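PDB 3FDI: uncharacterized protein from Eubacterium ventriosum, which is of unknown function but belongs to the cytidylate kinase-like family of P-loop proteins and so probably transfers phosphate from a nucleoside triphosphate. Local coordinates for residues N117-T129 with W168-G181. Residues are numbered along the deposited sequence; the frame is centred on the assembly and turned at random.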
ATOM      1  N   ASN B 117       5.119  -3.809  29.309  1.00 43.67           N
ATOM      2  CA  ASN B 117       6.067  -4.918  29.359  1.00 42.94           C
ATOM      3  C   ASN B 117       6.271  -5.731  28.063  1.00 41.91           C
ATOM      4  O   ASN B 117       7.027  -6.718  28.043  1.00 41.49           O
ATOM      5  CB  ASN B 117       5.589  -5.854  30.458  1.00 42.90           C
ATOM      6  CG  ASN B 117       5.576  -5.151  31.789  1.00 43.07           C
ATOM      7  OD1 ASN B 117       6.436  -4.331  32.033  1.00 45.16           O
ATOM      8  ND2 ASN B 117       4.652  -5.482  32.648  1.00 38.89           N
HETATM    9  N   MSE B 118       5.595  -5.331  26.994  1.00 40.86           N
HETATM   10  CA  MSE B 118       5.689  -6.060  25.752  1.00 40.56           C
HETATM   11  C   MSE B 118       6.702  -5.350  24.839  1.00 40.04           C
HETATM   12  O   MSE B 118       6.695  -4.149  24.704  1.00 40.23           O
HETATM   13  CB  MSE B 118       4.297  -6.219  25.116  1.00 39.73           C
HETATM   14  CG  MSE B 118       4.296  -7.068  23.826  1.00 40.24           C
HETATM   15 SE   MSE B 118       4.833  -6.054  22.216  0.80 33.73          SE
HETATM   16  CE  MSE B 118       3.399  -4.814  22.249  1.00 30.43           C
ATOM     17  N   ILE B 119       7.596  -6.137  24.262  1.00 39.87           N
ATOM     18  CA  ILE B 119       8.493  -5.727  23.174  1.00 38.96           C
ATOM     19  C   ILE B 119       8.092  -6.488  21.946  1.00 37.06           C
ATOM     20  O   ILE B 119       7.675  -7.639  22.048  1.00 35.80           O
ATOM     21  CB  ILE B 119       9.898  -6.139  23.541  1.00 39.75           C
ATOM     22  CG1 ILE B 119      10.247  -5.556  24.913  1.00 42.73           C
ATOM     23  CG2 ILE B 119      10.831  -5.673  22.526  1.00 41.00           C
ATOM     24  CD1 ILE B 119       9.953  -6.549  26.180  1.00 46.84           C
ATOM     25  N   SER B 120       8.280  -5.902  20.777  1.00 36.17           N
ATOM     26  CA  SER B 120       8.066  -6.642  19.548  1.00 36.01           C
ATOM     27  C   SER B 120       9.209  -6.527  18.578  1.00 35.33           C
ATOM     28  O   SER B 120       9.858  -5.515  18.470  1.00 35.27           O
ATOM     29  CB  SER B 120       6.792  -6.182  18.855  1.00 35.93           C
ATOM     30  OG  SER B 120       6.883  -4.805  18.563  1.00 39.51           O
ATOM     31  N   ALA B 121       9.388  -7.570  17.792  1.00 35.06           N
ATOM     32  CA  ALA B 121      10.524  -7.686  16.909  1.00 33.92           C
ATOM     33  C   ALA B 121      10.010  -8.379  15.666  1.00 34.89           C
ATOM     34  O   ALA B 121       9.204  -9.356  15.762  1.00 34.33           O
ATOM     35  CB  ALA B 121      11.663  -8.486  17.610  1.00 31.58           C
ATOM     36  N   PHE B 122      10.401  -7.859  14.501  1.00 34.88           N
ATOM     37  CA  PHE B 122      10.102  -8.526  13.229  1.00 34.87           C
ATOM     38  C   PHE B 122      11.395  -9.082  12.644  1.00 35.41           C
ATOM     39  O   PHE B 122      12.349  -8.351  12.480  1.00 36.40           O
ATOM     40  CB  PHE B 122       9.401  -7.563  12.288  1.00 35.71           C
ATOM     41  CG  PHE B 122       8.923  -8.209  11.001  1.00 33.86           C
ATOM     42  CD1 PHE B 122       9.602  -7.984   9.809  1.00 30.63           C
ATOM     43  CD2 PHE B 122       7.762  -8.958  10.994  1.00 33.42           C
ATOM     44  CE1 PHE B 122       9.228  -8.590   8.664  1.00 37.39           C
ATOM     45  CE2 PHE B 122       7.333  -9.578   9.818  1.00 34.53           C
ATOM     46  CZ  PHE B 122       8.051  -9.425   8.654  1.00 35.07           C
ATOM     47  N   ILE B 123      11.406 -10.380  12.310  1.00 35.25           N
ATOM     48  CA  ILE B 123      12.569 -11.063  11.752  1.00 33.34           C
ATOM     49  C   ILE B 123      12.395 -11.271  10.253  1.00 34.39           C
ATOM     50  O   ILE B 123      11.350 -11.704   9.785  1.00 35.00           O
ATOM     51  CB  ILE B 123      12.771 -12.369  12.417  1.00 33.07           C
ATOM     52  CG1 ILE B 123      12.694 -12.167  13.930  1.00 29.76           C
ATOM     53  CG2 ILE B 123      14.127 -13.021  12.014  1.00 30.24           C
ATOM     54  CD1 ILE B 123      13.990 -11.415  14.476  1.00 24.50           C
ATOM     55  N   LEU B 124      13.420 -10.899   9.497  1.00 34.35           N
ATOM     56  CA  LEU B 124      13.396 -11.012   8.079  1.00 35.09           C
ATOM     57  C   LEU B 124      14.718 -11.610   7.645  1.00 36.33           C
ATOM     58  O   LEU B 124      15.579 -11.898   8.478  1.00 34.84           O
ATOM     59  CB  LEU B 124      13.096  -9.665   7.432  1.00 34.26           C
ATOM     60  CG  LEU B 124      13.879  -8.389   7.679  1.00 35.66           C
ATOM     61  CD1 LEU B 124      13.610  -7.383   6.478  1.00 35.93           C
ATOM     62  CD2 LEU B 124      13.645  -7.702   9.040  1.00 34.45           C
ATOM     63  N   GLY B 125      14.862 -11.902   6.356  1.00 38.06           N
ATOM     64  CA  GLY B 125      16.155 -12.416   5.859  1.00 39.04           C
ATOM     65  C   GLY B 125      16.393 -11.986   4.425  1.00 40.73           C
ATOM     66  O   GLY B 125      15.482 -11.462   3.798  1.00 40.29           O
ATOM     67  N   ASP B 126      17.586 -12.201   3.862  1.00 42.73           N
ATOM     68  CA  ASP B 126      17.708 -11.992   2.399  1.00 45.14           C
ATOM     69  C   ASP B 126      17.229 -13.237   1.672  1.00 45.18           C
ATOM     70  O   ASP B 126      17.110 -14.284   2.281  1.00 44.86           O
ATOM     71  CB  ASP B 126      19.119 -11.652   1.993  1.00 46.21           C
ATOM     72  CG  ASP B 126      20.025 -12.783   2.208  1.00 50.12           C
ATOM     73  OD1 ASP B 126      20.382 -13.005   3.382  1.00 55.12           O
ATOM     74  OD2 ASP B 126      20.310 -13.503   1.224  1.00 58.09           O
ATOM     75  N   LYS B 127      16.918 -13.130   0.389  1.00 46.64           N
ATOM     76  CA  LYS B 127      16.425 -14.299  -0.372  1.00 48.04           C
ATOM     77  C   LYS B 127      17.272 -15.571  -0.243  1.00 48.12           C
ATOM     78  O   LYS B 127      16.767 -16.576   0.275  1.00 48.47           O
ATOM     79  CB  LYS B 127      16.284 -13.986  -1.841  1.00 48.94           C
ATOM     80  CG  LYS B 127      15.047 -13.201  -2.200  1.00 53.08           C
ATOM     81  CD  LYS B 127      14.644 -13.565  -3.659  1.00 57.74           C
ATOM     82  CE  LYS B 127      13.737 -12.506  -4.308  1.00 60.80           C
ATOM     83  NZ  LYS B 127      13.676 -12.778  -5.786  1.00 62.14           N
ATOM     84  N   ASP B 128      18.534 -15.539  -0.689  1.00 47.73           N
ATOM     85  CA  ASP B 128      19.421 -16.723  -0.620  1.00 47.79           C
ATOM     86  C   ASP B 128      19.314 -17.456   0.721  1.00 46.55           C
ATOM     87  O   ASP B 128      19.025 -18.656   0.768  1.00 44.72           O
ATOM     88  CB  ASP B 128      20.894 -16.345  -0.806  1.00 48.74           C
ATOM     89  CG  ASP B 128      21.174 -15.648  -2.122  1.00 51.93           C
ATOM     90  OD1 ASP B 128      20.238 -15.483  -2.939  1.00 55.30           O
ATOM     91  OD2 ASP B 128      22.357 -15.276  -2.336  1.00 57.16           O
ATOM     92  N   THR B 129      19.525 -16.695   1.805  1.00 45.23           N
ATOM     93  CA  THR B 129      19.527 -17.250   3.153  1.00 44.38           C
ATOM     94  C   THR B 129      18.224 -17.977   3.468  1.00 43.85           C
ATOM     95  O   THR B 129      18.258 -19.139   3.888  1.00 43.63           O
ATOM     96  CB  THR B 129      19.786 -16.151   4.178  1.00 44.64           C
ATOM     97  OG1 THR B 129      21.021 -15.503   3.843  1.00 46.19           O
ATOM     98  CG2 THR B 129      19.882 -16.708   5.596  1.00 43.12           C
ATOM     99  N   TRP B 168       1.738  -5.161   8.425  1.00 39.31           N
ATOM    100  CA  TRP B 168       2.664  -6.273   8.555  1.00 38.62           C
ATOM    101  C   TRP B 168       4.000  -5.931   7.894  1.00 38.58           C
ATOM    102  O   TRP B 168       4.025  -5.553   6.749  1.00 38.56           O
ATOM    103  CB  TRP B 168       2.108  -7.482   7.855  1.00 37.63           C
ATOM    104  CG  TRP B 168       2.951  -8.700   8.003  1.00 36.24           C
ATOM    105  CD1 TRP B 168       2.965  -9.544   9.058  1.00 36.89           C
ATOM    106  CD2 TRP B 168       3.870  -9.237   7.050  1.00 34.85           C
ATOM    107  NE1 TRP B 168       3.842 -10.578   8.831  1.00 37.02           N
ATOM    108  CE2 TRP B 168       4.406 -10.412   7.602  1.00 34.57           C
ATOM    109  CE3 TRP B 168       4.289  -8.838   5.780  1.00 40.20           C
ATOM    110  CZ2 TRP B 168       5.334 -11.200   6.939  1.00 37.15           C
ATOM    111  CZ3 TRP B 168       5.205  -9.643   5.091  1.00 37.69           C
ATOM    112  CH2 TRP B 168       5.728 -10.797   5.691  1.00 39.55           C
ATOM    113  N   GLY B 169       5.087  -6.084   8.607  1.00 37.96           N
ATOM    114  CA  GLY B 169       6.412  -5.859   8.020  1.00 39.02           C
ATOM    115  C   GLY B 169       6.911  -4.413   7.951  1.00 38.84           C
ATOM    116  O   GLY B 169       8.042  -4.193   7.572  1.00 38.93           O
ATOM    117  N   ASP B 170       6.064  -3.443   8.270  1.00 38.45           N
ATOM    118  CA  ASP B 170       6.452  -2.044   8.312  1.00 40.70           C
ATOM    119  C   ASP B 170       7.267  -1.808   9.594  1.00 39.28           C
ATOM    120  O   ASP B 170       6.875  -2.277  10.632  1.00 39.95           O
ATOM    121  CB  ASP B 170       5.170  -1.164   8.315  1.00 41.82           C
ATOM    122  CG  ASP B 170       5.478   0.350   8.370  1.00 48.98           C
ATOM    123  OD1 ASP B 170       6.549   0.729   7.963  1.00 52.87           O
ATOM    124  OD2 ASP B 170       4.624   1.176   8.800  1.00 61.26           O
ATOM    125  N   SER B 171       8.399  -1.088   9.554  1.00 38.77           N
ATOM    126  CA  SER B 171       9.199  -0.885  10.782  1.00 37.02           C
ATOM    127  C   SER B 171       8.379  -0.247  11.929  1.00 36.40           C
ATOM    128  O   SER B 171       8.630  -0.509  13.115  1.00 36.32           O
ATOM    129  CB  SER B 171      10.414  -0.007  10.475  1.00 38.99           C
ATOM    130  OG  SER B 171      10.013   1.307  10.041  1.00 36.54           O
ATOM    131  N   ARG B 172       7.418   0.590  11.592  1.00 35.62           N
ATOM    132  CA  ARG B 172       6.620   1.271  12.603  1.00 37.79           C
ATOM    133  C   ARG B 172       5.701   0.353  13.364  1.00 38.03           C
ATOM    134  O   ARG B 172       5.306   0.695  14.460  1.00 39.89           O
ATOM    135  CB  ARG B 172       5.919   2.468  12.024  1.00 39.28           C
ATOM    136  CG  ARG B 172       7.046   3.581  11.621  1.00 48.04           C
ATOM    137  CD  ARG B 172       6.812   4.440  10.348  1.00 58.96           C
ATOM    138  NE  ARG B 172       7.210   3.854   9.062  1.00 64.82           N
ATOM    139  CZ  ARG B 172       6.814   4.320   7.862  1.00 65.25           C
ATOM    140  NH1 ARG B 172       6.020   5.372   7.762  1.00 65.68           N
ATOM    141  NH2 ARG B 172       7.187   3.706   6.737  1.00 67.11           N
ATOM    142  N   THR B 173       5.439  -0.840  12.832  1.00 36.52           N
ATOM    143  CA  THR B 173       4.639  -1.777  13.517  1.00 36.97           C
ATOM    144  C   THR B 173       5.382  -2.413  14.724  1.00 35.82           C
ATOM    145  O   THR B 173       4.732  -2.942  15.590  1.00 36.12           O
ATOM    146  CB  THR B 173       4.149  -2.832  12.514  1.00 37.23           C
ATOM    147  OG1 THR B 173       3.408  -2.161  11.503  1.00 38.35           O
ATOM    148  CG2 THR B 173       3.244  -3.938  13.177  1.00 37.60           C
ATOM    149  N   TYR B 174       6.717  -2.347  14.767  1.00 35.06           N
ATOM    150  CA  TYR B 174       7.537  -3.063  15.738  1.00 34.47           C
ATOM    151  C   TYR B 174       8.574  -2.165  16.465  1.00 36.08           C
ATOM    152  O   TYR B 174       8.897  -1.098  16.020  1.00 34.40           O
ATOM    153  CB  TYR B 174       8.273  -4.207  15.015  1.00 34.50           C
ATOM    154  CG  TYR B 174       7.365  -5.042  14.101  1.00 34.43           C
ATOM    155  CD1 TYR B 174       7.239  -4.704  12.777  1.00 35.20           C
ATOM    156  CD2 TYR B 174       6.593  -6.091  14.578  1.00 35.49           C
ATOM    157  CE1 TYR B 174       6.404  -5.359  11.905  1.00 33.71           C
ATOM    158  CE2 TYR B 174       5.742  -6.840  13.682  1.00 33.97           C
ATOM    159  CZ  TYR B 174       5.675  -6.445  12.342  1.00 36.40           C
ATOM    160  OH  TYR B 174       4.912  -7.063  11.364  1.00 34.69           O
ATOM    161  N   ASP B 175       9.082  -2.643  17.591  1.00 36.89           N
ATOM    162  CA  ASP B 175      10.222  -2.038  18.247  1.00 37.57           C
ATOM    163  C   ASP B 175      11.558  -2.293  17.621  1.00 37.92           C
ATOM    164  O   ASP B 175      12.442  -1.406  17.653  1.00 38.60           O
ATOM    165  CB  ASP B 175      10.304  -2.556  19.682  1.00 37.92           C
ATOM    166  CG  ASP B 175       9.086  -2.154  20.489  1.00 37.26           C
ATOM    167  OD1 ASP B 175       8.646  -1.004  20.318  1.00 39.04           O
ATOM    168  OD2 ASP B 175       8.546  -2.972  21.239  1.00 36.87           O
ATOM    169  N   ILE B 176      11.726  -3.504  17.103  1.00 38.52           N
ATOM    170  CA  ILE B 176      12.936  -3.938  16.418  1.00 38.66           C
ATOM    171  C   ILE B 176      12.626  -4.737  15.164  1.00 38.18           C
ATOM    172  O   ILE B 176      11.740  -5.540  15.175  1.00 39.29           O
ATOM    173  CB  ILE B 176      13.738  -4.909  17.263  1.00 39.23           C
ATOM    174  CG1 ILE B 176      13.805  -4.474  18.702  1.00 41.95           C
ATOM    175  CG2 ILE B 176      15.140  -5.004  16.722  1.00 40.98           C
ATOM    176  CD1 ILE B 176      14.385  -5.523  19.612  1.00 41.06           C
ATOM    177  N   CYS B 177      13.413  -4.577  14.104  1.00 38.59           N
ATOM    178  CA  CYS B 177      13.411  -5.463  12.952  1.00 36.87           C
ATOM    179  C   CYS B 177      14.830  -5.810  12.684  1.00 37.80           C
ATOM    180  O   CYS B 177      15.679  -4.903  12.697  1.00 37.81           O
ATOM    181  CB  CYS B 177      12.902  -4.739  11.735  1.00 36.80           C
ATOM    182  SG  CYS B 177      11.199  -4.097  11.930  1.00 38.77           S
ATOM    183  N   ILE B 178      15.106  -7.082  12.400  1.00 37.19           N
ATOM    184  CA  ILE B 178      16.472  -7.541  12.151  1.00 38.09           C
ATOM    185  C   ILE B 178      16.478  -8.490  10.957  1.00 38.43           C
ATOM    186  O   ILE B 178      15.669  -9.462  10.914  1.00 40.27           O
ATOM    187  CB  ILE B 178      17.060  -8.224  13.390  1.00 37.95           C
ATOM    188  CG1 ILE B 178      16.956  -7.283  14.601  1.00 38.57           C
ATOM    189  CG2 ILE B 178      18.528  -8.504  13.172  1.00 36.03           C
ATOM    190  CD1 ILE B 178      17.371  -7.920  15.936  1.00 34.09           C
ATOM    191  N   LYS B 179      17.296  -8.176   9.962  1.00 37.47           N
ATOM    192  CA  LYS B 179      17.408  -9.014   8.738  1.00 38.12           C
ATOM    193  C   LYS B 179      18.510 -10.009   8.946  1.00 37.97           C
ATOM    194  O   LYS B 179      19.652  -9.616   9.227  1.00 38.45           O
ATOM    195  CB  LYS B 179      17.721  -8.182   7.477  1.00 38.34           C
ATOM    196  CG  LYS B 179      17.787  -8.991   6.165  1.00 37.74           C
ATOM    197  CD  LYS B 179      17.949  -8.075   4.949  1.00 38.26           C
ATOM    198  CE  LYS B 179      16.689  -7.179   4.702  1.00 39.03           C
ATOM    199  NZ  LYS B 179      16.876  -6.231   3.572  1.00 35.97           N
ATOM    200  N   ILE B 180      18.157 -11.274   8.828  1.00 38.48           N
ATOM    201  CA  ILE B 180      19.073 -12.370   9.003  1.00 39.14           C
ATOM    202  C   ILE B 180      19.651 -12.722   7.654  1.00 39.83           C
ATOM    203  O   ILE B 180      18.945 -12.950   6.711  1.00 39.18           O
ATOM    204  CB  ILE B 180      18.368 -13.531   9.661  1.00 38.31           C
ATOM    205  CG1 ILE B 180      17.989 -13.137  11.077  1.00 38.48           C
ATOM    206  CG2 ILE B 180      19.240 -14.713   9.686  1.00 38.43           C
ATOM    207  CD1 ILE B 180      17.699 -14.237  11.980  1.00 39.08           C
ATOM    208  N   GLY B 181      20.963 -12.698   7.576  1.00 41.32           N
ATOM    209  CA  GLY B 181      21.684 -12.777   6.327  1.00 42.37           C
ATOM    210  C   GLY B 181      23.104 -12.374   6.636  1.00 43.25           C
ATOM    211  O   GLY B 181      23.914 -13.212   6.958  1.00 44.25           O
TER
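Strands 118-125 and 176-180 are the last two of the five-stranded parallel sheet of this P-loop fold; Ala121 to Gly125 pair in register with Ile176 to Ile180. Alternating backbone bonds join them, from Ile176 N on Ser120 O (3.1 Å) to Asp126 N on Ile180 O (3.2 Å). Where pairing starts, Asp175 N hydrogen-bonds to Ser120 OG (3.2 Å), while Ser120 N donates to Asp175 OD2 (3.0 Å), an oxygen that also forms a salt bridge with Lys182 NZ of the second subunit. On the face bearing Phe122 and Cys177 lies an aromatic cluster. Phe122 CB sits over the centre of the Tyr174 ring, 3.5 Å from its centroid, and CG anti to the backbone N (chi1 -174°) directs the Phe122 ring into an offset stack with Tyr174, planes at 30°, and on toward Trp168. The far edge of Phe122 meets the face of Trp168 in a T-shaped pair, planes at 86°, and Gly169 CA covers one Phe122 face. Tyr174 OH takes a nearly straight bond from Gly169 N (2.9 Å). A leucine in place of Tyr174 would probably leave Gly169 N without this acceptor and Phe122 without the flat face it packs on. Ring packing, with the Tyr174 OH bond holding Gly169, thus joins residues 168-174 to a sheet that continues, through Cys177, into the second subunit.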